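Local coordinates for protein putative xylanase (PDB 2P1G) that is of uncertain function but is probably a hydrolase, perhaps acting on glycosyl bonds, with an N-acetylmuramoyl-L-alanine amidase-like domain, at residues Ser87-His90 / Asp94-Asn97; Leu204-Ser209 / Lys213-Lys218. All coordinates share one frame; numbering follows the deposited sequence.

Interaction 1: residues Ser87-His90 / Asp94-Asn97; sequences SRLH and DWIN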
loop_
_atom_site.group_PDB
_atom_site.type_symbol
_atom_site.label_atom_id
_atom_site.label_comp_id
_atom_site.label_asym_id
_atom_site.label_seq_id
_atom_site.Cartn_x
_atom_site.Cartn_y
_atom_site.Cartn_z
ATOM N N SER A 87 -13.968 -1.341 8.378
ATOM C CA SER A 87 -13.098 -2.490 8.674
ATOM C C SER A 87 -12.020 -2.685 7.612
ATOM O O SER A 87 -11.058 -3.439 7.808
ATOM C CB SER A 87 -13.920 -3.771 8.827
ATOM O OG SER A 87 -14.475 -4.158 7.571
ATOM N N ARG A 88 -12.199 -2.050 6.459
ATOM C CA ARG A 88 -11.204 -2.147 5.399
ATOM C C ARG A 88 -10.063 -1.199 5.747
ATOM O O ARG A 88 -10.286 -0.115 6.284
ATOM C CB ARG A 88 -11.823 -1.742 4.067
ATOM C CG ARG A 88 -11.356 -2.540 2.865
ATOM C CD ARG A 88 -12.456 -2.441 1.776
ATOM N NE ARG A 88 -12.107 -1.301 0.998
ATOM C CZ ARG A 88 -12.895 -0.429 0.402
ATOM N NH1 ARG A 88 -14.242 -0.476 0.422
ATOM N NH2 ARG A 88 -12.261 0.515 -0.235
ATOM N N LEU A 89 -8.835 -1.598 5.437
ATOM C CA LEU A 89 -7.691 -0.821 5.865
ATOM C C LEU A 89 -7.376 0.249 4.825
ATOM O O LEU A 89 -6.691 -0.021 3.816
ATOM C CB LEU A 89 -6.490 -1.742 6.093
ATOM C CG LEU A 89 -6.662 -2.666 7.297
ATOM C CD1 LEU A 89 -5.868 -3.942 7.086
ATOM C CD2 LEU A 89 -6.276 -1.962 8.600
ATOM N N HIS A 90 -7.903 1.446 5.054
ATOM C CA HIS A 90 -7.773 2.557 4.100
ATOM C C HIS A 90 -6.469 3.320 4.221
ATOM O O HIS A 90 -5.890 3.709 3.210
ATOM C CB HIS A 90 -8.937 3.524 4.306
ATOM C CG HIS A 90 -10.272 2.866 4.166
ATOM N ND1 HIS A 90 -10.727 2.382 2.959
ATOM C CD2 HIS A 90 -11.242 2.601 5.073
ATOM C CE1 HIS A 90 -11.920 1.844 3.130
ATOM N NE2 HIS A 90 -12.248 1.951 4.406
ATOM N N ASP A 94 -1.906 1.890 8.560
ATOM C CA ASP A 94 -2.739 0.936 9.260
ATOM C C ASP A 94 -2.645 -0.448 8.568
ATOM O O ASP A 94 -2.521 -1.485 9.230
ATOM C CB ASP A 94 -4.164 1.466 9.184
ATOM C CG ASP A 94 -5.061 0.926 10.264
ATOM O OD1 ASP A 94 -4.611 0.208 11.193
ATOM O OD2 ASP A 94 -6.269 1.245 10.171
ATOM N N TRP A 95 -2.720 -0.424 7.240
ATOM C CA TRP A 95 -2.554 -1.599 6.389
ATOM C C TRP A 95 -1.218 -2.290 6.683
ATOM O O TRP A 95 -1.148 -3.526 6.855
ATOM C CB TRP A 95 -2.631 -1.162 4.935
ATOM C CG TRP A 95 -2.648 -2.243 3.894
ATOM C CD1 TRP A 95 -3.742 -2.783 3.303
ATOM C CD2 TRP A 95 -1.509 -2.879 3.295
ATOM N NE1 TRP A 95 -3.367 -3.742 2.381
ATOM C CE2 TRP A 95 -1.997 -3.809 2.351
ATOM C CE3 TRP A 95 -0.121 -2.745 3.460
ATOM C CZ2 TRP A 95 -1.148 -4.611 1.576
ATOM C CZ3 TRP A 95 0.720 -3.539 2.695
ATOM C CH2 TRP A 95 0.208 -4.455 1.760
ATOM N N ILE A 96 -0.161 -1.492 6.715
ATOM C CA ILE A 96 1.173 -2.037 7.048
ATOM C C ILE A 96 1.181 -2.646 8.469
ATOM O O ILE A 96 1.650 -3.765 8.663
ATOM C CB ILE A 96 2.279 -0.965 6.911
ATOM C CG1 ILE A 96 2.469 -0.579 5.454
ATOM C CG2 ILE A 96 3.592 -1.484 7.514
ATOM C CD1 ILE A 96 3.279 0.695 5.247
ATOM N N ASN A 97 0.644 -1.925 9.451
ATOM C CA ASN A 97 0.597 -2.435 10.832
ATOM C C ASN A 97 -0.140 -3.780 10.898
ATOM O O ASN A 97 0.279 -4.686 11.609
ATOM C CB ASN A 97 -0.108 -1.432 11.746
ATOM C CG ASN A 97 -0.099 -1.861 13.191
ATOM O OD1 ASN A 97 0.970 -2.026 13.804
ATOM N ND2 ASN A 97 -1.289 -2.074 13.747
HETATM O O HOH W 1 -7.364 2.601 8.054
#

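Interaction 2: residues Leu204-Ser209 / Lys213-Lys218; sequences LLHASS and KVVVGK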
loop_
_atom_site.group_PDB
_atom_site.type_symbol
_atom_site.label_atom_id
_atom_site.label_comp_id
_atom_site.label_asym_id
_atom_site.label_seq_id
_atom_site.Cartn_x
_atom_site.Cartn_y
_atom_site.Cartn_z
ATOM N N LEU A 204 10.202 0.897 -9.671
ATOM C CA LEU A 204 8.958 0.540 -9.007
ATOM C C LEU A 204 7.988 -0.061 -9.996
ATOM O O LEU A 204 7.688 0.539 -11.035
ATOM C CB LEU A 204 8.322 1.789 -8.376
ATOM C CG LEU A 204 7.271 1.500 -7.301
ATOM C CD1 LEU A 204 7.916 0.990 -6.008
ATOM C CD2 LEU A 204 6.495 2.790 -7.040
ATOM N N LEU A 205 7.515 -1.260 -9.666
ATOM C CA LEU A 205 6.422 -1.887 -10.357
ATOM C C LEU A 205 5.150 -1.450 -9.616
ATOM O O LEU A 205 5.016 -1.709 -8.424
ATOM C CB LEU A 205 6.603 -3.419 -10.307
ATOM C CG LEU A 205 5.412 -4.294 -10.746
ATOM C CD1 LEU A 205 4.995 -4.073 -12.221
ATOM C CD2 LEU A 205 5.724 -5.766 -10.467
ATOM N N HIS A 206 4.232 -0.767 -10.303
ATOM C CA HIS A 206 3.137 -0.124 -9.605
ATOM C C HIS A 206 1.958 0.142 -10.521
ATOM O O HIS A 206 2.112 0.157 -11.748
ATOM C CB HIS A 206 3.629 1.179 -8.941
ATOM C CG HIS A 206 3.958 2.286 -9.907
ATOM N ND1 HIS A 206 4.944 2.181 -10.868
ATOM C CD2 HIS A 206 3.453 3.534 -10.030
ATOM C CE1 HIS A 206 5.022 3.312 -11.547
ATOM N NE2 HIS A 206 4.132 4.153 -11.051
ATOM N N ALA A 207 0.777 0.310 -9.926
ATOM C CA ALA A 207 -0.382 0.706 -10.693
ATOM C C ALA A 207 -0.364 2.220 -10.755
ATOM O O ALA A 207 -0.470 2.883 -9.733
ATOM C CB ALA A 207 -1.664 0.191 -10.056
ATOM N N SER A 208 -0.216 2.737 -11.972
ATOM C CA SER A 208 -0.016 4.165 -12.236
ATOM C C SER A 208 -1.291 4.802 -12.802
ATOM O O SER A 208 -1.778 4.373 -13.842
ATOM C CB SER A 208 1.120 4.323 -13.265
ATOM O OG SER A 208 1.264 5.674 -13.695
ATOM N N SER A 209 -1.821 5.820 -12.124
ATOM C CA SER A 209 -2.937 6.573 -12.672
ATOM C C SER A 209 -2.427 7.446 -13.829
ATOM O O SER A 209 -3.175 7.744 -14.758
ATOM C CB SER A 209 -3.608 7.430 -11.597
ATOM O OG SER A 209 -2.675 8.349 -11.052
ATOM N N LYS A 213 -2.290 2.268 -16.111
ATOM C CA LYS A 213 -2.135 0.822 -16.031
ATOM C C LYS A 213 -0.964 0.447 -15.127
ATOM O O LYS A 213 -0.177 1.318 -14.732
ATOM C CB LYS A 213 -1.906 0.220 -17.425
ATOM C CG LYS A 213 -0.593 0.669 -18.071
ATOM C CD LYS A 213 -0.649 0.459 -19.587
ATOM C CE LYS A 213 0.675 0.824 -20.246
ATOM N NZ LYS A 213 0.618 0.633 -21.744
ATOM N N VAL A 214 -0.860 -0.847 -14.822
ATOM C CA VAL A 214 0.293 -1.394 -14.069
ATOM C C VAL A 214 1.517 -1.365 -14.975
ATOM O O VAL A 214 1.473 -1.890 -16.089
ATOM C CB VAL A 214 0.060 -2.845 -13.590
ATOM C CG1 VAL A 214 1.338 -3.426 -12.916
ATOM C CG2 VAL A 214 -1.118 -2.904 -12.621
ATOM N N VAL A 215 2.599 -0.745 -14.494
ATOM C CA VAL A 215 3.843 -0.624 -15.276
ATOM C C VAL A 215 5.083 -0.827 -14.411
ATOM O O VAL A 215 5.051 -0.629 -13.198
ATOM C CB VAL A 215 3.975 0.797 -15.922
ATOM C CG1 VAL A 215 2.806 1.080 -16.855
ATOM C CG2 VAL A 215 4.083 1.876 -14.841
ATOM N N VAL A 216 6.183 -1.223 -15.052
ATOM C CA VAL A 216 7.499 -1.054 -14.447
ATOM C C VAL A 216 7.874 0.397 -14.788
ATOM O O VAL A 216 8.001 0.759 -15.979
ATOM C CB VAL A 216 8.504 -2.061 -15.026
ATOM C CG1 VAL A 216 9.918 -1.825 -14.477
ATOM C CG2 VAL A 216 8.055 -3.498 -14.719
ATOM N N GLY A 217 8.006 1.234 -13.767
ATOM C CA GLY A 217 8.285 2.662 -13.964
ATOM C C GLY A 217 9.546 2.863 -14.775
ATOM O O GLY A 217 10.512 2.105 -14.618
ATOM N N LYS A 218 9.517 3.849 -15.674
ATOM C CA LYS A 218 10.680 4.192 -16.509
ATOM C C LYS A 218 11.768 4.941 -15.738
ATOM O O LYS A 218 12.957 4.882 -16.083
ATOM C CB LYS A 218 10.252 5.048 -17.706
ATOM C CG LYS A 218 9.335 4.333 -18.713
ATOM C CD LYS A 218 9.298 5.085 -20.061
ATOM C CE LYS A 218 8.482 6.384 -19.983
ATOM N NZ LYS A 218 7.054 6.193 -20.388
#

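Interaction 1: residues Ser87-His90 / Asp94-Asn97
L89 meets two flat groups of segment 94-97, the D94 carboxylate and the W95 indole, but in different ways: its CD2 methyl lies squarely over one face of the D94 carboxylate, 3.5 Å from D94 CG, while L89 CB sits at the edge of the W95 indole, near its plane and 4.1 Å from W95 CD1. Within the loop, R88 O stands over one face of the H90 imidazole and R88 NH2 meets its edge in plane. L89 thus reaches across from the loop that leads into helix 92-101 and packs against the first turn of the helix. With CG anti to the backbone N, chi1 -173° extends the W95 indole away from the helix backbone, its CD1 edge, not a face, turned to L89 CB, and its NE1 bonds to E48. D94 and L89 cross at about a right angle. The polar link is a water, 2.7 Å from D94 OD2, to which it donates; it also accepts weakly from H90 N at 3.3 Å. D94 OD2 has a second partner in a salt bridge to R78. The contact is therefore mainly van der Waals: a methyl covers the carboxylate face, and R78 and the water, both engaging OD2, would favour the ionised form.

Interaction 2: residues Leu204-Ser209 / Lys213-Lys218
L205 and A207 meet V214 and V216 on the inward face of an antiparallel beta hairpin made by strands 201-208 and 213-216. The strands run at 154° to each other, and L205 with V216 and A207 with V214 form the non-hydrogen-bonded pairs. L205 CD1 lies 3.8 Å from V214 CG1 and 4.0 Å from V216 CG2, with the L205 and V214 side chains crossing obliquely, while A207 CB touches V214 CG2 at 4.1 Å. F46 of helix 43-54 covers L205, A207 and V214, which are buried; V216, at the margin of this face, is partly exposed although L14 of helix 10-14 reaches it and L205. On the other face H206 and S208 are buried, whereas V215 and K213 are partly open to solvent. The imidazole and V215 run alongside each other in the same direction, with H206 CE1 3.7 Å from V215 CG2; the H191 ring also meets the H206 ring, their planes nearly perpendicular. In the backbone, H206 and V215 exchange two nearly straight bonds. Next to the turn the pairing is uneven: S208 N to K213 O is a regular bond, K213 N to S208 O a weak one, its N-H...O angle 123°. S208 OG turns to E211 N in that turn. At the other end chi1 of 70° sets the H206 ring over its own backbone, bringing ND1 to L204 O at 3.2 Å. That oxygen also receives G217 N at 2.8 Å, and the two donors approach it from opposite faces of the carbonyl plane.

How the interactions relate
Interactions 1 and 2 follow one another along the chain and lie on opposite sides of its centre, with their own centres 22 Å apart and their nearest atoms about 12 Å apart, so neither touches the other. Helix 43-54 connects them: E48 takes the indole N-H of W95 in interaction 1, and F46, two residues earlier, packs against the inward face of the hairpin in interaction 2. A second route runs through the main antiparallel sheet, since I96 rests on strand 231-238 and strand 201-208 belongs to the same sheet. Interaction 1 packs a loop against the first turn of the helix that follows it, whereas interaction 2 builds part of the sheet itself.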